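Local coordinates for decapping protein involved in mRNA degradation-Dcp1p (Saccharomyces cerevisiae, PDB 1Q67) that works with its partner Dcp2 in the decapping complex that removes the 7-methylguanine cap from mRNA, opening the transcript to 5' to 3' decay, at residues C181-I193 and R211-E223. Sequence-based numbering, arbitrary orientation.
Sequences CMGVEVKDELVII and RQNIYELIKYLLE
Val191 and Ile193 meet Ile214 and Ile218 on the tightly packed side. Ile193 reaches Ile218 by its tip, CD1 to CD1 at 3.6 Å, the two side chains crossing at about a right angle. Val191 CG2 sits 3.6 Å from Ile214 CG2. Leu222 straddles Met182: CD2 touches its CB at 3.9 Å, while CD1 lies by its carbonyl. Val184 points at the helix, its CG2 packing on Lys219 and, at 4.0 Å, on Tyr215 CD1. Exposed Gln212 and Lys219 form the loose outer border. Between them Tyr215 has its CG anti to the backbone N (chi1 161°), which swings the ring beside strand 183-187. The ring turns its edge to Val184 O, 3.5 Å from CE1, and Val186 CG2 rests 3.4 Å from Tyr215 CB. At the turn, extended Arg211 touches Trp204, and Glu189 O lies over one guanidinium face. Arg211 NE is hydrogen-bonded to Ile205 O. With an alanine in place of Arg211, Ile205 O would probably lose this donor, and Glu189 O the guanidinium face beneath it. The hairpin, closed by a type II' turn, edges the five-stranded sheet of this PH-like fold; Ile214 and Ile218 also touch strand 64-70 of the other sheet.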
# COMPACT_ATOMS: atom_id res chain seq x y z
N CYS B 181 -2.43 -18.00 21.22
CA CYS B 181 -3.03 -16.68 21.37
C CYS B 181 -2.42 -15.61 20.47
O CYS B 181 -1.20 -15.48 20.36
CB CYS B 181 -2.95 -16.23 22.83
SG CYS B 181 -4.05 -17.14 23.95
N MET B 182 -3.30 -14.85 19.82
CA MET B 182 -2.88 -13.79 18.94
C MET B 182 -2.41 -12.62 19.79
O MET B 182 -2.59 -12.63 21.02
CB MET B 182 -4.04 -13.35 18.05
CG MET B 182 -4.59 -14.47 17.17
SD MET B 182 -6.00 -13.96 16.14
CE MET B 182 -5.13 -12.89 14.96
N GLY B 183 -1.80 -11.62 19.16
CA GLY B 183 -1.32 -10.47 19.88
C GLY B 183 -1.33 -9.20 19.04
O GLY B 183 -1.34 -9.26 17.82
N VAL B 184 -1.33 -8.05 19.71
CA VAL B 184 -1.31 -6.77 19.03
C VAL B 184 -0.52 -5.74 19.80
O VAL B 184 -0.52 -5.73 21.03
CB VAL B 184 -2.74 -6.19 18.80
CG1 VAL B 184 -3.49 -7.07 17.83
CG2 VAL B 184 -3.50 -6.09 20.13
N GLU B 185 0.15 -4.86 19.07
CA GLU B 185 0.94 -3.80 19.66
C GLU B 185 1.11 -2.69 18.64
O GLU B 185 0.90 -2.89 17.44
CB GLU B 185 2.33 -4.31 20.07
CG GLU B 185 3.23 -4.60 18.89
CD GLU B 185 4.60 -5.12 19.31
OE1 GLU B 185 5.29 -4.43 20.10
OE2 GLU B 185 5.00 -6.21 18.84
N VAL B 186 1.49 -1.52 19.12
CA VAL B 186 1.73 -0.40 18.26
C VAL B 186 3.20 -0.07 18.41
O VAL B 186 3.67 0.19 19.52
CB VAL B 186 0.89 0.82 18.66
CG1 VAL B 186 1.30 2.03 17.81
CG2 VAL B 186 -0.58 0.53 18.46
N LYS B 187 3.93 -0.10 17.31
CA LYS B 187 5.35 0.21 17.33
C LYS B 187 5.58 1.33 16.34
O LYS B 187 5.59 1.13 15.12
CB LYS B 187 6.17 -1.03 16.96
CG LYS B 187 7.61 -0.97 17.42
CD LYS B 187 8.20 -2.37 17.54
CE LYS B 187 7.43 -3.20 18.57
NZ LYS B 187 7.92 -4.61 18.63
N ASP B 188 5.75 2.53 16.88
CA ASP B 188 5.96 3.73 16.09
C ASP B 188 4.77 3.96 15.16
O ASP B 188 3.68 4.33 15.62
CB ASP B 188 7.26 3.64 15.28
CG ASP B 188 7.74 5.00 14.79
OD1 ASP B 188 7.98 5.89 15.64
OD2 ASP B 188 7.86 5.18 13.56
N GLU B 189 4.95 3.73 13.87
CA GLU B 189 3.88 3.95 12.90
C GLU B 189 3.06 2.71 12.55
O GLU B 189 2.01 2.82 11.92
CB GLU B 189 4.47 4.54 11.61
CG GLU B 189 5.38 5.74 11.83
CD GLU B 189 6.21 6.07 10.59
OE1 GLU B 189 5.62 6.43 9.55
OE2 GLU B 189 7.45 5.95 10.67
N LEU B 190 3.54 1.54 12.95
CA LEU B 190 2.86 0.29 12.63
C LEU B 190 2.00 -0.33 13.72
O LEU B 190 2.29 -0.21 14.91
CB LEU B 190 3.88 -0.77 12.21
CG LEU B 190 4.69 -0.67 10.93
CD1 LEU B 190 5.68 -1.81 10.89
CD2 LEU B 190 3.76 -0.74 9.71
N VAL B 191 0.95 -1.01 13.29
CA VAL B 191 0.12 -1.76 14.22
C VAL B 191 0.60 -3.16 13.88
O VAL B 191 0.48 -3.59 12.74
CB VAL B 191 -1.37 -1.64 13.93
CG1 VAL B 191 -2.13 -2.70 14.73
CG2 VAL B 191 -1.86 -0.25 14.30
N ILE B 192 1.17 -3.83 14.87
CA ILE B 192 1.72 -5.17 14.69
C ILE B 192 0.79 -6.24 15.24
O ILE B 192 0.42 -6.22 16.41
CB ILE B 192 3.11 -5.25 15.35
CG1 ILE B 192 4.04 -4.23 14.67
CG2 ILE B 192 3.68 -6.65 15.25
CD1 ILE B 192 5.42 -4.13 15.27
N ILE B 193 0.41 -7.17 14.37
CA ILE B 193 -0.48 -8.24 14.75
C ILE B 193 0.16 -9.61 14.60
O ILE B 193 0.73 -9.94 13.55
CB ILE B 193 -1.78 -8.19 13.91
CG1 ILE B 193 -2.54 -6.89 14.21
CG2 ILE B 193 -2.67 -9.39 14.23
CD1 ILE B 193 -3.80 -6.72 13.40
N ARG B 211 -4.65 4.39 14.50
CA ARG B 211 -3.69 3.36 14.90
C ARG B 211 -3.95 2.92 16.34
O ARG B 211 -4.00 1.73 16.64
CB ARG B 211 -2.27 3.89 14.77
CG ARG B 211 -1.89 4.27 13.36
CD ARG B 211 -0.58 5.02 13.31
NE ARG B 211 -0.39 5.64 12.00
CZ ARG B 211 0.55 6.54 11.74
NH1 ARG B 211 1.38 6.94 12.69
NH2 ARG B 211 0.64 7.05 10.52
N GLN B 212 -4.14 3.90 17.22
CA GLN B 212 -4.39 3.62 18.62
C GLN B 212 -5.77 2.98 18.80
O GLN B 212 -5.94 2.07 19.60
CB GLN B 212 -4.30 4.91 19.44
CG GLN B 212 -3.84 4.69 20.86
CD GLN B 212 -2.43 4.13 20.93
OE1 GLN B 212 -2.08 3.41 21.86
NE2 GLN B 212 -1.61 4.46 19.94
N ASN B 213 -6.74 3.46 18.04
CA ASN B 213 -8.09 2.92 18.12
C ASN B 213 -8.20 1.47 17.65
O ASN B 213 -8.97 0.69 18.22
CB ASN B 213 -9.06 3.79 17.33
CG ASN B 213 -9.31 5.13 18.00
OD1 ASN B 213 -8.37 5.81 18.42
ND2 ASN B 213 -10.58 5.52 18.09
N ILE B 214 -7.46 1.10 16.61
CA ILE B 214 -7.53 -0.27 16.12
C ILE B 214 -6.81 -1.17 17.12
O ILE B 214 -7.24 -2.29 17.39
CB ILE B 214 -6.89 -0.41 14.70
CG1 ILE B 214 -7.43 -1.68 14.03
CG2 ILE B 214 -5.38 -0.54 14.80
CD1 ILE B 214 -6.86 -1.93 12.64
N TYR B 215 -5.72 -0.67 17.69
CA TYR B 215 -4.96 -1.41 18.68
C TYR B 215 -5.85 -1.70 19.89
O TYR B 215 -5.87 -2.82 20.41
CB TYR B 215 -3.74 -0.58 19.12
CG TYR B 215 -3.15 -1.03 20.43
CD1 TYR B 215 -2.50 -2.26 20.54
CD2 TYR B 215 -3.31 -0.26 21.58
CE1 TYR B 215 -2.02 -2.71 21.77
CE2 TYR B 215 -2.84 -0.70 22.81
CZ TYR B 215 -2.20 -1.92 22.90
OH TYR B 215 -1.77 -2.37 24.13
N GLU B 216 -6.60 -0.69 20.32
CA GLU B 216 -7.49 -0.80 21.47
C GLU B 216 -8.64 -1.78 21.20
O GLU B 216 -9.01 -2.57 22.07
CB GLU B 216 -8.07 0.57 21.81
CG GLU B 216 -7.98 0.95 23.27
CD GLU B 216 -6.60 1.43 23.65
OE1 GLU B 216 -6.18 2.48 23.10
OE2 GLU B 216 -5.93 0.78 24.48
N LEU B 217 -9.20 -1.72 20.00
CA LEU B 217 -10.29 -2.63 19.65
C LEU B 217 -9.83 -4.09 19.59
O LEU B 217 -10.47 -4.96 20.16
CB LEU B 217 -10.91 -2.23 18.30
CG LEU B 217 -11.93 -3.21 17.73
CD1 LEU B 217 -13.11 -3.32 18.69
CD2 LEU B 217 -12.39 -2.73 16.35
N ILE B 218 -8.73 -4.35 18.89
CA ILE B 218 -8.26 -5.73 18.79
C ILE B 218 -7.88 -6.29 20.15
O ILE B 218 -8.16 -7.45 20.46
CB ILE B 218 -7.06 -5.84 17.83
CG1 ILE B 218 -7.49 -5.42 16.42
CG2 ILE B 218 -6.55 -7.28 17.82
CD1 ILE B 218 -6.34 -5.29 15.45
N LYS B 219 -7.22 -5.46 20.95
CA LYS B 219 -6.80 -5.83 22.30
C LYS B 219 -8.05 -6.24 23.07
O LYS B 219 -8.07 -7.29 23.72
CB LYS B 219 -6.14 -4.62 22.97
CG LYS B 219 -5.68 -4.83 24.40
CD LYS B 219 -4.44 -5.69 24.46
CE LYS B 219 -3.86 -5.70 25.88
NZ LYS B 219 -2.82 -6.76 26.06
N TYR B 220 -9.09 -5.43 22.97
CA TYR B 220 -10.35 -5.70 23.66
C TYR B 220 -11.00 -7.00 23.18
O TYR B 220 -11.56 -7.75 23.98
CB TYR B 220 -11.33 -4.54 23.46
CG TYR B 220 -12.63 -4.72 24.22
CD1 TYR B 220 -12.76 -4.25 25.53
CD2 TYR B 220 -13.70 -5.40 23.65
CE1 TYR B 220 -13.93 -4.48 26.26
CE2 TYR B 220 -14.87 -5.64 24.37
CZ TYR B 220 -14.97 -5.17 25.67
OH TYR B 220 -16.11 -5.43 26.39
N LEU B 221 -10.96 -7.25 21.88
CA LEU B 221 -11.58 -8.45 21.34
C LEU B 221 -10.79 -9.69 21.74
O LEU B 221 -11.37 -10.77 21.93
CB LEU B 221 -11.69 -8.36 19.81
CG LEU B 221 -12.55 -7.25 19.20
CD1 LEU B 221 -12.37 -7.30 17.69
CD2 LEU B 221 -14.03 -7.44 19.57
N LEU B 222 -9.48 -9.54 21.88
CA LEU B 222 -8.65 -10.67 22.26
C LEU B 222 -8.74 -11.02 23.75
O LEU B 222 -8.79 -12.19 24.11
CB LEU B 222 -7.18 -10.40 21.92
CG LEU B 222 -6.77 -10.31 20.45
CD1 LEU B 222 -5.27 -10.06 20.37
CD2 LEU B 222 -7.13 -11.61 19.71
N GLU B 223 -8.78 -9.99 24.59
CA GLU B 223 -8.83 -10.11 26.05
C GLU B 223 -10.18 -10.43 26.68
O GLU B 223 -10.25 -10.71 27.87
CB GLU B 223 -8.34 -8.81 26.69
CG GLU B 223 -7.01 -8.89 27.39
CD GLU B 223 -5.85 -9.05 26.44
OE1 GLU B 223 -5.90 -9.99 25.63
OE2 GLU B 223 -4.91 -8.23 26.52